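Local coordinates for glycosyl hydrolase, family 38 (Enterococcus faecalis, PDB 5KBP), which is a family 38 glycoside hydrolase that probably removes alpha-linked mannose residues from carbohydrates, as an alpha-mannosidase, at residues I86-I91 with A143-A148; S495-A500 with I653-Q658. One frame throughout, in Å; residues are numbered along the deposited sequence.

Interaction 1 of 2, residues I86-I91 with A143-A148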
loop_
_atom_site.group_PDB
_atom_site.type_symbol
_atom_site.label_atom_id
_atom_site.label_comp_id
_atom_site.label_asym_id
_atom_site.label_seq_id
_atom_site.Cartn_x
_atom_site.Cartn_y
_atom_site.Cartn_z
ATOM N N ILE A 86 1.671 -19.209 21.544
ATOM C CA ILE A 86 2.116 -18.120 20.686
ATOM C C ILE A 86 3.639 -18.091 20.632
ATOM O O ILE A 86 4.333 -18.612 21.510
ATOM C CB ILE A 86 1.573 -16.759 21.166
ATOM C CG1 ILE A 86 2.143 -16.420 22.545
ATOM C CG2 ILE A 86 0.053 -16.780 21.210
ATOM C CD1 ILE A 86 1.842 -15.014 23.006
ATOM N N GLY A 87 4.155 -17.459 19.580
ATOM C CA GLY A 87 5.575 -17.235 19.441
ATOM C C GLY A 87 6.331 -18.471 19.002
ATOM O O GLY A 87 5.741 -19.496 18.651
ATOM N N PRO A 88 7.672 -18.409 19.049
ATOM C CA PRO A 88 8.435 -17.287 19.606
ATOM C C PRO A 88 8.794 -16.188 18.607
ATOM O O PRO A 88 9.475 -15.235 18.985
ATOM C CB PRO A 88 9.705 -17.968 20.108
ATOM C CG PRO A 88 9.925 -19.072 19.115
ATOM C CD PRO A 88 8.553 -19.519 18.647
ATOM N N PHE A 89 8.355 -16.317 17.361
ATOM C CA PHE A 89 8.704 -15.367 16.316
ATOM C C PHE A 89 7.587 -14.348 16.120
ATOM O O PHE A 89 6.464 -14.509 16.602
ATOM C CB PHE A 89 8.991 -16.091 14.994
ATOM C CG PHE A 89 10.177 -17.012 15.041
ATOM C CD1 PHE A 89 11.140 -16.885 16.029
ATOM C CD2 PHE A 89 10.332 -18.003 14.086
ATOM C CE1 PHE A 89 12.231 -17.736 16.066
ATOM C CE2 PHE A 89 11.420 -18.855 14.117
ATOM C CZ PHE A 89 12.371 -18.721 15.109
ATOM N N TYR A 90 7.917 -13.276 15.397
ATOM C CA TYR A 90 6.905 -12.310 14.989
ATOM C C TYR A 90 6.218 -12.755 13.704
ATOM O O TYR A 90 4.988 -12.716 13.601
ATOM C CB TYR A 90 7.546 -10.930 14.822
ATOM C CG TYR A 90 6.611 -9.851 14.324
ATOM C CD1 TYR A 90 5.615 -9.331 15.143
ATOM C CD2 TYR A 90 6.733 -9.339 13.039
ATOM C CE1 TYR A 90 4.761 -8.339 14.691
ATOM C CE2 TYR A 90 5.886 -8.349 12.579
ATOM C CZ TYR A 90 4.902 -7.853 13.408
ATOM O OH TYR A 90 4.058 -6.866 12.952
ATOM N N ILE A 91 7.002 -13.190 12.718
ATOM C CA ILE A 91 6.490 -13.763 11.481
ATOM C C ILE A 91 7.326 -14.990 11.143
ATOM O O ILE A 91 8.405 -15.209 11.697
ATOM C CB ILE A 91 6.507 -12.752 10.313
ATOM C CG1 ILE A 91 7.846 -12.007 10.258
ATOM C CG2 ILE A 91 5.357 -11.767 10.438
ATOM C CD1 ILE A 91 8.880 -12.642 9.351
ATOM N N ALA A 143 18.789 -16.978 21.523
ATOM C CA ALA A 143 17.468 -16.434 21.810
ATOM C C ALA A 143 16.715 -17.283 22.829
ATOM O O ALA A 143 15.485 -17.199 22.909
ATOM C CB ALA A 143 16.651 -16.293 20.528
ATOM N N ASN A 144 17.436 -18.097 23.604
ATOM C CA ASN A 144 16.842 -18.964 24.626
ATOM C C ASN A 144 15.890 -19.984 24.004
ATOM O O ASN A 144 14.864 -20.344 24.586
ATOM C CB ASN A 144 16.141 -18.144 25.712
ATOM C CG ASN A 144 17.060 -17.121 26.351
ATOM O OD1 ASN A 144 18.270 -17.329 26.441
ATOM N ND2 ASN A 144 16.490 -16.004 26.793
ATOM N N LEU A 145 16.236 -20.461 22.810
ATOM C CA LEU A 145 15.457 -21.492 22.135
ATOM C C LEU A 145 16.307 -22.746 21.982
ATOM O O LEU A 145 17.264 -22.745 21.188
ATOM C CB LEU A 145 14.972 -20.999 20.770
ATOM C CG LEU A 145 14.023 -19.798 20.788
ATOM C CD1 LEU A 145 13.555 -19.467 19.386
ATOM C CD2 LEU A 145 12.834 -20.070 21.693
ATOM N N PRO A 146 16.015 -23.820 22.710
ATOM C CA PRO A 146 16.854 -25.025 22.660
ATOM C C PRO A 146 16.472 -26.034 21.588
ATOM O O PRO A 146 17.174 -27.043 21.444
ATOM C CB PRO A 146 16.641 -25.621 24.057
ATOM C CG PRO A 146 15.227 -25.272 24.375
ATOM C CD PRO A 146 14.963 -23.925 23.738
ATOM N N ALA A 147 15.397 -25.803 20.837
ATOM C CA ALA A 147 14.954 -26.760 19.835
ATOM C C ALA A 147 14.336 -26.017 18.659
ATOM O O ALA A 147 13.889 -24.874 18.783
ATOM C CB ALA A 147 13.956 -27.766 20.422
ATOM N N ALA A 148 14.312 -26.688 17.508
ATOM C CA ALA A 148 13.782 -26.107 16.282
ATOM C C ALA A 148 13.077 -27.182 15.471
ATOM O O ALA A 148 13.662 -28.231 15.184
ATOM C CB ALA A 148 14.893 -25.461 15.446
#
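Pro88 and Phe89 share one partner across this contact, the branched tip of Leu145. Just before them Gly87 has a positive phi of 77°, a value glycine accepts easily; the peptide bond from it to Pro88 is cis, and the proline's CB points toward the other segment. Pro88 CG lies 3.7 Å from Leu145 CD1 and 4.0 Å from Leu145 CD2, so that the CB-CG edge of the ring meets both methyls of the fork. A rigid, compact ring suits this place, having little freedom to lose on burial. Pro88 also touches Pro120.

Phe89 adds a single ring atom. With chi1 at -64° the phenyl group lies beside the backbone N, and its CE1 comes to 4.0 Å from Leu145 CD1, which approaches the ring at a slant. CD1 is therefore the atom that touches both neighbours, whereas within the two segments CD2 meets only the proline. The Phe89 ring also meets that of Phe126, with planes about 60° apart, and Phe89 touches Met107 of helix 100-117. Beyond it the chain turns elsewhere: Tyr90 and Ile91 pack on helices 59-65 and 337-348.

The contact is small, buried and wholly apolar. Leu145 directly follows Asn144, the positive-phi C-prime residue of a Schellman motif that ends helix 136-141 and leads into strand 147-150: a helix-to-strand link of the family 38 N-terminal domain.

Interaction 2 of 2, residues S495-A500 with I653-Q658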
loop_
_atom_site.group_PDB
_atom_site.type_symbol
_atom_site.label_atom_id
_atom_site.label_comp_id
_atom_site.label_asym_id
_atom_site.label_seq_id
_atom_site.Cartn_x
_atom_site.Cartn_y
_atom_site.Cartn_z
ATOM N N SER A 495 37.471 13.194 -1.693
ATOM C CA SER A 495 38.134 11.893 -1.764
ATOM C C SER A 495 38.465 11.465 -0.337
ATOM O O SER A 495 39.450 11.925 0.246
ATOM C CB SER A 495 39.386 11.963 -2.633
ATOM O OG SER A 495 40.039 10.706 -2.690
ATOM N N VAL A 496 37.637 10.585 0.221
ATOM C CA VAL A 496 37.791 10.105 1.590
ATOM C C VAL A 496 38.555 8.788 1.562
ATOM O O VAL A 496 38.166 7.849 0.855
ATOM C CB VAL A 496 36.426 9.942 2.279
ATOM C CG1 VAL A 496 36.593 9.320 3.654
ATOM C CG2 VAL A 496 35.727 11.289 2.378
ATOM N N LYS A 497 39.636 8.715 2.337
ATOM C CA LYS A 497 40.554 7.581 2.318
ATOM C C LYS A 497 40.618 6.961 3.709
ATOM O O LYS A 497 41.165 7.566 4.638
ATOM C CB LYS A 497 41.941 8.020 1.851
ATOM C CG LYS A 497 42.970 6.905 1.792
ATOM C CD LYS A 497 44.314 7.433 1.313
ATOM C CE LYS A 497 45.370 6.339 1.283
ATOM N NZ LYS A 497 46.686 6.862 0.821
ATOM N N GLU A 498 40.061 5.755 3.842
ATOM C CA GLU A 498 40.155 4.953 5.065
ATOM C C GLU A 498 39.637 5.715 6.286
ATOM O O GLU A 498 40.326 5.858 7.298
ATOM C CB GLU A 498 41.589 4.468 5.294
ATOM C CG GLU A 498 42.103 3.525 4.220
ATOM C CD GLU A 498 43.446 2.916 4.569
ATOM O OE1 GLU A 498 43.764 1.835 4.035
ATOM O OE2 GLU A 498 44.179 3.515 5.383
ATOM N N MET A 499 38.404 6.205 6.185
ATOM C CA MET A 499 37.782 6.878 7.314
ATOM C C MET A 499 37.491 5.875 8.423
ATOM O O MET A 499 37.082 4.739 8.164
ATOM C CB MET A 499 36.498 7.580 6.875
ATOM C CG MET A 499 35.860 8.440 7.952
ATOM S SD MET A 499 34.432 9.359 7.347
ATOM C CE MET A 499 33.880 10.154 8.856
ATOM N N ALA A 500 37.712 6.298 9.665
ATOM C CA ALA A 500 37.605 5.392 10.797
ATOM C C ALA A 500 36.167 4.898 10.960
ATOM O O ALA A 500 35.215 5.612 10.635
ATOM C CB ALA A 500 38.066 6.082 12.078
ATOM N N ILE A 653 37.781 4.093 -8.456
ATOM C CA ILE A 653 38.350 5.194 -7.697
ATOM C C ILE A 653 39.821 4.890 -7.410
ATOM O O ILE A 653 40.289 3.761 -7.557
ATOM C CB ILE A 653 37.567 5.475 -6.399
ATOM C CG1 ILE A 653 37.705 4.314 -5.416
ATOM C CG2 ILE A 653 36.102 5.734 -6.712
ATOM C CD1 ILE A 653 36.994 4.553 -4.100
ATOM N N LYS A 654 40.551 5.926 -6.990
ATOM C CA LYS A 654 42.001 5.809 -6.857
ATOM C C LYS A 654 42.397 4.920 -5.684
ATOM O O LYS A 654 43.296 4.082 -5.811
ATOM C CB LYS A 654 42.625 7.198 -6.703
ATOM C CG LYS A 654 44.104 7.180 -6.350
ATOM C CD LYS A 654 44.635 8.586 -6.114
ATOM C CE LYS A 654 46.095 8.555 -5.686
ATOM N NZ LYS A 654 46.643 9.921 -5.469
ATOM N N GLU A 655 41.737 5.079 -4.535
ATOM C CA GLU A 655 42.187 4.478 -3.286
ATOM C C GLU A 655 41.444 3.190 -2.942
ATOM O O GLU A 655 41.347 2.827 -1.765
ATOM C CB GLU A 655 42.055 5.484 -2.144
ATOM C CG GLU A 655 42.738 6.821 -2.395
ATOM C CD GLU A 655 44.250 6.751 -2.254
ATOM O OE1 GLU A 655 44.783 5.650 -2.006
ATOM O OE2 GLU A 655 44.905 7.807 -2.384
ATOM N N SER A 656 40.927 2.477 -3.941
ATOM C CA SER A 656 40.225 1.231 -3.676
ATOM C C SER A 656 40.403 0.278 -4.846
ATOM O O SER A 656 40.468 0.704 -6.002
ATOM C CB SER A 656 38.732 1.469 -3.422
ATOM O OG SER A 656 38.036 0.241 -3.300
ATOM N N ASN A 657 40.481 -1.014 -4.532
ATOM C CA ASN A 657 40.535 -2.065 -5.537
ATOM C C ASN A 657 39.151 -2.522 -5.976
ATOM O O ASN A 657 39.044 -3.474 -6.756
ATOM C CB ASN A 657 41.332 -3.261 -5.010
ATOM C CG ASN A 657 40.638 -3.966 -3.857
ATOM O OD1 ASN A 657 39.894 -3.353 -3.092
ATOM N ND2 ASN A 657 40.886 -5.265 -3.727
ATOM N N GLN A 658 38.096 -1.873 -5.489
ATOM C CA GLN A 658 36.734 -2.257 -5.835
ATOM C C GLN A 658 36.341 -1.663 -7.181
ATOM O O GLN A 658 36.462 -0.453 -7.396
ATOM C CB GLN A 658 35.756 -1.797 -4.753
ATOM C CG GLN A 658 35.866 -2.554 -3.443
ATOM C CD GLN A 658 34.760 -2.189 -2.474
ATOM O OE1 GLN A 658 34.490 -1.012 -2.237
ATOM N NE2 GLN A 658 34.106 -3.201 -1.916
#
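The carboxylate of Glu655 has the side chain of Lys497 over one face, whereas the amino group of Lys654 lies on the other side of its plane. Lys497 crosses that face slantwise with its methylenes: its CD is 3.6 Å from Glu655 CD, and its CE is 3.4 Å from Glu655 OE1. The ammonium group at the end stays above the plane, past the oxygens, with Lys497 NZ 3.6 Å from Glu655 OE1 and 3.8 Å from Glu655 OE2. This makes a long salt bridge to OE1, with OE2 only slightly farther off. Lys654 NZ stands 4.1 Å from Glu655 OE2. Lys497 NZ and Lys654 NZ are 7.0 Å apart, and the carboxylate between them probably offsets their like charges.

Lys497 is fully extended, every chi near 180°, which gives it the reach to lay alkyl chain and charge over one small group; Glu655 instead bends at chi2 (-76°), which turns its carboxylate aside from full extension, with a flat face toward Lys497.

Lys497 sits near the end of strand 483-499, in a three-stranded antiparallel sheet, and Glu655 on the loop that joins the neighbouring antiparallel strands 641-653 and 659-667 of another sheet. The pair thus links two of the family 38 C-terminal regions at the surface, where long charged side chains can reach one another and still meet solvent. Each backbone has its own local motif. Glu498, with a phi of 56°, and Met499 form a G1 beta bulge opposite Lys416, and Thr417 both accepts a hydrogen bond from Glu498 N and touches Glu655. In the loop, Ser656 OG accepts a hydrogen bond from Gln658 N at 3.0 Å, closing an ST turn just after the glutamate.

Overall arrangement
Interactions 1 and 2 lie on opposite sides of the chain's centre, their own centres 42 Å apart and their nearest atoms about 29 Å apart, so neither bears directly on the other. They also follow one another in sequence, 86-91 with 143-148 being complete long before 495-500 begins. Interaction 1 is internal to the N-terminal domain region and joins parts only about fifty residues apart, with apolar groups; interaction 2 spans over 150 residues between two C-terminal regions and pairs a lysine with a glutamate at the surface. Both are structural packing away from the calcium-site residues Phe253 and Tyr256, and no calcium is bound to this chain.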